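Local coordinates for msDPBB_sym2 protein (Synthetic construct, PDB 7DWW) that is a computationally designed, internally repeated double-psi beta-barrel, probably made to explore how simple sequences can form the core fold of RNA polymerase, at residues N20-D25 / V65-E70; D38-M43 / A50-A55. All blocks are in the same frame, centred on the assembly; numbering follows the deposited sequence.

Interaction 1 (N20-D25 / V65-E70); sequences NIVRMD and VRMDEE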
loop_
_atom_site.group_PDB
_atom_site.type_symbol
_atom_site.label_atom_id
_atom_site.label_comp_id
_atom_site.label_asym_id
_atom_site.label_seq_id
_atom_site.Cartn_x
_atom_site.Cartn_y
_atom_site.Cartn_z
ATOM N N ASN A 20 -9.552 -1.828 -3.910
ATOM C CA ASN A 20 -8.446 -1.080 -4.509
ATOM C C ASN A 20 -7.859 -0.026 -3.557
ATOM O O ASN A 20 -7.196 0.921 -4.004
ATOM C CB ASN A 20 -8.919 -0.434 -5.811
ATOM C CG ASN A 20 -9.966 0.641 -5.590
ATOM O OD1 ASN A 20 -10.813 0.536 -4.702
ATOM N ND2 ASN A 20 -9.916 1.664 -6.412
ATOM N N ILE A 21 -8.079 -0.171 -2.253
ATOM C CA ILE A 21 -7.512 0.730 -1.253
ATOM C C ILE A 21 -6.325 0.037 -0.605
ATOM O O ILE A 21 -6.455 -1.095 -0.123
ATOM C CB ILE A 21 -8.544 1.109 -0.183
ATOM C CG1 ILE A 21 -9.695 1.905 -0.788
ATOM C CG2 ILE A 21 -7.854 1.826 1.004
ATOM C CD1 ILE A 21 -9.236 2.968 -1.720
ATOM N N VAL A 22 -5.188 0.702 -0.584
ATOM C CA VAL A 22 -4.045 0.218 0.179
ATOM C C VAL A 22 -3.866 1.135 1.378
ATOM O O VAL A 22 -4.221 2.313 1.345
ATOM C CB VAL A 22 -2.766 0.133 -0.675
ATOM C CG1 VAL A 22 -2.982 -0.833 -1.838
ATOM C CG2 VAL A 22 -2.354 1.502 -1.173
ATOM N N ARG A 23 -3.303 0.585 2.464
ATOM C CA ARG A 23 -3.261 1.279 3.737
ATOM C C ARG A 23 -1.810 1.401 4.189
ATOM O O ARG A 23 -1.087 0.404 4.242
ATOM C CB ARG A 23 -4.120 0.573 4.792
ATOM C CG ARG A 23 -5.586 0.365 4.302
ATOM C CD ARG A 23 -6.561 -0.006 5.436
ATOM N NE ARG A 23 -6.961 1.168 6.206
ATOM C CZ ARG A 23 -8.005 1.936 5.906
ATOM N NH1 ARG A 23 -8.766 1.640 4.865
ATOM N NH2 ARG A 23 -8.286 2.998 6.650
ATOM N N MET A 24 -1.405 2.639 4.471
ATOM C CA MET A 24 -0.047 3.037 4.828
ATOM C C MET A 24 -0.112 3.914 6.068
ATOM O O MET A 24 -1.075 4.659 6.252
ATOM C CB MET A 24 0.598 3.835 3.688
ATOM C CG MET A 24 0.722 3.079 2.382
ATOM S SD MET A 24 1.163 4.216 1.039
ATOM C CE MET A 24 2.661 4.902 1.742
ATOM N N ASP A 25 0.915 3.841 6.917
ATOM C CA ASP A 25 0.887 4.651 8.136
ATOM C C ASP A 25 1.133 6.124 7.809
ATOM O O ASP A 25 1.675 6.487 6.749
ATOM C CB ASP A 25 1.920 4.161 9.163
ATOM C CG ASP A 25 3.340 4.410 8.712
ATOM O OD1 ASP A 25 3.916 3.565 7.998
ATOM O OD2 ASP A 25 3.855 5.504 9.008
ATOM N N VAL A 65 2.636 -2.029 3.633
ATOM C CA VAL A 65 1.483 -1.514 2.850
ATOM C C VAL A 65 0.442 -2.625 2.911
ATOM O O VAL A 65 0.757 -3.714 2.500
ATOM C CB VAL A 65 1.853 -1.129 1.407
ATOM C CG1 VAL A 65 2.526 -2.244 0.648
ATOM C CG2 VAL A 65 0.641 -0.631 0.644
ATOM N N ARG A 66 -0.720 -2.357 3.483
ATOM C CA ARG A 66 -1.737 -3.407 3.597
ATOM C C ARG A 66 -2.622 -3.387 2.360
ATOM O O ARG A 66 -3.087 -2.326 1.943
ATOM C CB ARG A 66 -2.587 -3.193 4.841
ATOM C CG ARG A 66 -1.889 -3.593 6.115
ATOM C CD ARG A 66 -2.862 -3.807 7.243
ATOM N NE ARG A 66 -2.160 -3.993 8.513
ATOM C CZ ARG A 66 -1.663 -5.150 8.935
ATOM N NH1 ARG A 66 -1.790 -6.241 8.196
ATOM N NH2 ARG A 66 -1.050 -5.220 10.115
ATOM N N MET A 67 -2.874 -4.580 1.794
ATOM C CA MET A 67 -3.514 -4.776 0.504
ATOM C C MET A 67 -4.521 -5.911 0.622
ATOM O O MET A 67 -4.338 -6.844 1.394
ATOM C CB MET A 67 -2.501 -5.126 -0.614
ATOM C CG MET A 67 -1.377 -4.108 -0.827
ATOM S SD MET A 67 -0.233 -4.708 -2.106
ATOM C CE MET A 67 -1.307 -4.958 -3.513
ATOM N N ASP A 68 -5.585 -5.824 -0.176
ATOM C CA ASP A 68 -6.490 -6.953 -0.341
ATOM C C ASP A 68 -5.788 -8.085 -1.095
ATOM O O ASP A 68 -4.952 -7.850 -1.974
ATOM C CB ASP A 68 -7.733 -6.487 -1.096
ATOM C CG ASP A 68 -8.771 -7.566 -1.236
ATOM O OD1 ASP A 68 -9.736 -7.514 -0.459
ATOM O OD2 ASP A 68 -8.589 -8.470 -2.073
ATOM N N GLU A 69 -6.152 -9.328 -0.768
ATOM C CA GLU A 69 -5.500 -10.482 -1.396
ATOM C C GLU A 69 -5.655 -10.453 -2.912
ATOM O O GLU A 69 -4.732 -10.826 -3.652
ATOM C CB GLU A 69 -6.045 -11.799 -0.810
ATOM C CG GLU A 69 -7.442 -12.196 -1.281
ATOM C CD GLU A 69 -7.398 -12.974 -2.594
ATOM O OE1 GLU A 69 -8.446 -13.087 -3.273
ATOM O OE2 GLU A 69 -6.303 -13.484 -2.952
ATOM N N GLU A 70 -6.801 -9.983 -3.407
ATOM C CA GLU A 70 -6.942 -9.983 -4.857
ATOM C C GLU A 70 -6.058 -8.946 -5.526
ATOM O O GLU A 70 -5.524 -9.218 -6.611
ATOM C CB GLU A 70 -8.390 -9.761 -5.278
ATOM C CG GLU A 70 -8.562 -10.007 -6.781
ATOM C CD GLU A 70 -10.003 -9.933 -7.251
ATOM O OE1 GLU A 70 -10.224 -9.644 -8.455
ATOM O OE2 GLU A 70 -10.908 -10.164 -6.416
HETATM O O HOH W 1 -6.306 -3.463 -1.569
#
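Arg-23 and Arg-66 face each other as an antiparallel hydrogen-bonded pair where strands 21-24 and 64-67 meet, joining the two outermost strands of the sheet and so closing the double-psi beta-barrel. The two arginines hold the same position in the repeated sequence, consistent with a pseudo-twofold axis through this pair. Arg-23 N gives to Arg-66 O at 3.0 Å, and Arg-66 N returns a straighter bond to Arg-23 O at 2.9 Å (170°). Their CB atoms lie 4.1 Å apart, but the chains then diverge: the Arg-66 guanidinium uses NH1 on Leu-11 O, while Arg-23 NH2 makes a weak bond to Leu-54 O.

Val-22 works on the barrel interior. Val-22 CB lies close to Arg-66 O and 3.7 Å from Val-65 CG2. Beyond it, Val-22 CG1 is anti to the carbonyl carbon (chi1 -60°), which lays this methyl alongside Met-67, 3.8 Å from Met-67 CG. The other methyl, Val-22 CG2, takes the position between backbone N and carbonyl carbon and meets Val-65 CG2 at 4.1 Å. Met-24 repeats the Met-67 arrangement at the other end of the pair, lying beside Val-65 and pointing the same way. Beyond the bridge, where 65-67 gives way to the turn before helix 69-75, a water links the two segments: it donates to Ile-21 O and accepts from Asp-68 N, each at 2.8 Å.

Interaction 2 (D38-M43 / A50-A55); sequences DLVEIM and ARVALA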
loop_
_atom_site.group_PDB
_atom_site.type_symbol
_atom_site.label_atom_id
_atom_site.label_comp_id
_atom_site.label_asym_id
_atom_site.label_seq_id
_atom_site.Cartn_x
_atom_site.Cartn_y
_atom_site.Cartn_z
ATOM N N ASP A 38 -5.497 9.640 -2.352
ATOM C CA ASP A 38 -4.660 9.868 -3.549
ATOM C C ASP A 38 -4.404 8.563 -4.298
ATOM O O ASP A 38 -4.430 7.515 -3.705
ATOM C CB ASP A 38 -3.299 10.441 -3.152
ATOM C CG ASP A 38 -3.252 11.933 -2.899
ATOM O OD1 ASP A 38 -4.164 12.611 -3.317
ATOM O OD2 ASP A 38 -2.304 12.380 -2.277
ATOM N N LEU A 39 -4.200 8.665 -5.598
ATOM C CA LEU A 39 -3.763 7.519 -6.398
ATOM C C LEU A 39 -2.264 7.309 -6.218
ATOM O O LEU A 39 -1.495 8.279 -6.170
ATOM C CB LEU A 39 -4.041 7.739 -7.878
ATOM C CG LEU A 39 -5.451 7.664 -8.448
ATOM C CD1 LEU A 39 -5.319 7.994 -9.883
ATOM C CD2 LEU A 39 -6.034 6.270 -8.264
ATOM N N VAL A 40 -1.842 6.031 -6.143
ATOM C CA VAL A 40 -0.437 5.653 -6.089
ATOM C C VAL A 40 -0.304 4.472 -7.019
ATOM O O VAL A 40 -1.261 3.724 -7.239
ATOM C CB VAL A 40 0.050 5.259 -4.665
ATOM C CG1 VAL A 40 0.079 6.481 -3.745
ATOM C CG2 VAL A 40 -0.768 4.113 -4.127
ATOM N N GLU A 41 0.898 4.297 -7.562
ATOM C CA GLU A 41 1.244 3.147 -8.378
ATOM C C GLU A 41 2.122 2.209 -7.544
ATOM O O GLU A 41 3.046 2.665 -6.858
ATOM C CB GLU A 41 1.956 3.587 -9.671
ATOM C CG GLU A 41 2.514 2.470 -10.546
ATOM C CD GLU A 41 2.955 2.951 -11.919
ATOM O OE1 GLU A 41 3.191 4.164 -12.081
ATOM O OE2 GLU A 41 3.059 2.123 -12.846
ATOM N N ILE A 42 1.802 0.916 -7.567
ATOM C CA ILE A 42 2.513 -0.085 -6.790
ATOM C C ILE A 42 3.127 -1.079 -7.749
ATOM O O ILE A 42 2.430 -1.644 -8.593
ATOM C CB ILE A 42 1.582 -0.800 -5.792
ATOM C CG1 ILE A 42 0.949 0.227 -4.860
ATOM C CG2 ILE A 42 2.392 -1.848 -5.009
ATOM C CD1 ILE A 42 -0.327 -0.246 -4.209
ATOM N N MET A 43 4.435 -1.291 -7.626
ATOM C CA MET A 43 5.183 -2.091 -8.584
ATOM C C MET A 43 6.049 -3.136 -7.894
ATOM O O MET A 43 6.560 -2.927 -6.778
ATOM C CB MET A 43 6.091 -1.220 -9.458
ATOM C CG MET A 43 5.545 0.163 -9.750
ATOM S SD MET A 43 6.749 1.180 -10.625
ATOM C CE MET A 43 7.458 -0.033 -11.738
ATOM N N ALA A 50 -3.655 2.138 -7.278
ATOM C CA ALA A 50 -4.604 1.943 -6.191
ATOM C C ALA A 50 -4.818 3.286 -5.518
ATOM O O ALA A 50 -4.137 4.266 -5.821
ATOM C CB ALA A 50 -4.078 0.908 -5.191
ATOM N N ARG A 51 -5.697 3.337 -4.533
ATOM C CA ARG A 51 -5.881 4.588 -3.771
ATOM C C ARG A 51 -5.373 4.327 -2.360
ATOM O O ARG A 51 -5.468 3.211 -1.919
ATOM C CB ARG A 51 -7.325 5.084 -3.830
ATOM C CG ARG A 51 -7.734 5.515 -5.226
ATOM C CD ARG A 51 -8.865 6.521 -5.334
ATOM N NE ARG A 51 -9.015 6.931 -6.713
ATOM C CZ ARG A 51 -8.580 8.079 -7.198
ATOM N NH1 ARG A 51 -7.983 8.941 -6.404
ATOM N NH2 ARG A 51 -8.746 8.362 -8.467
ATOM N N VAL A 52 -4.904 5.361 -1.682
ATOM C CA VAL A 52 -4.263 5.211 -0.351
ATOM C C VAL A 52 -5.187 5.652 0.777
ATOM O O VAL A 52 -5.864 6.643 0.614
ATOM C CB VAL A 52 -2.955 6.022 -0.310
ATOM C CG1 VAL A 52 -2.158 5.766 0.945
ATOM C CG2 VAL A 52 -2.099 5.744 -1.508
ATOM N N ALA A 53 -5.134 4.930 1.890
ATOM C CA ALA A 53 -5.877 5.278 3.114
ATOM C C ALA A 53 -4.987 5.033 4.333
ATOM O O ALA A 53 -4.024 4.317 4.214
ATOM C CB ALA A 53 -7.158 4.503 3.191
ATOM N N LEU A 54 -5.330 5.625 5.459
ATOM C CA LEU A 54 -4.494 5.517 6.669
ATOM C C LEU A 54 -4.464 4.095 7.215
ATOM O O LEU A 54 -5.507 3.478 7.322
ATOM C CB LEU A 54 -5.006 6.482 7.733
ATOM C CG LEU A 54 -4.285 7.818 7.761
ATOM C CD1 LEU A 54 -4.924 8.760 8.759
ATOM C CD2 LEU A 54 -2.818 7.617 8.067
ATOM N N ALA A 55 -3.267 3.669 7.613
ATOM C CA ALA A 55 -3.004 2.370 8.251
ATOM C C ALA A 55 -3.749 2.351 9.575
ATOM O O ALA A 55 -3.876 3.401 10.177
ATOM C CB ALA A 55 -1.534 2.234 8.493
#
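Ala-50 O takes the backbone N of Val-40 at 2.9 Å, nearly along the C=O axis, and Leu-39 CA adds a CA-H...O contact to the same oxygen. This is one half of the Val-40/Ala-50 hydrogen-bonded pair in the beta hairpin of strands 39-43 and 47-54, part of the double-psi barrel; Ala-50 N donates back to Val-40 O. Farther along, Asp-38 O accepts from Val-52 N at 3.0 Å.

Leu-39 and Arg-51 form the neighbouring non-hydrogen-bonded pair. The leucine crosses the arginine obliquely, its CD2 lying 3.2 Å above the guanidinium plane and over the centre of the group. Arg-51 runs out straight as far as NE (chi3 173°), which carries the guanidinium across the leucine, and NH1 goes on to bond Gly-37 O. An alanine in place of Leu-39 would lack CG and both methyls and would probably leave that guanidinium face without this cover, the group then relying more on its Gly-37 bond.

On the other face Val-40 and Val-52 meet at about a right angle, with Val-40 touching Leu-32 and Val-52 touching Met-29 of helix 26-32. Their packing is tight: Val-52 CG2 sits against both Val-40 methyls, 3.2 Å from CG1 and 3.4 Å from CG2, closer than usual carbon contact.

In the fold
Strand 21-24 ties the two contacts together: interaction 1 pairs it with strand 64-67, while its other edge runs parallel to strand 47-54, the second strand of interaction 2. Met-24 O and Ala-55 N, 2.8 Å apart, probably hydrogen-bond across that shared seam, as do Val-22 O and Ala-53 N. Along the chain, the local hairpin 38-43/50-55 is nested within the long connection that 20-25/65-70 closes. Each contact has a buried aliphatic face and a more exposed one carrying arginine. In both, an arginine ends on a backbone carbonyl, but interaction 1 sets two partly exposed arginines side by side at CB, while interaction 2 pairs one with a leucine.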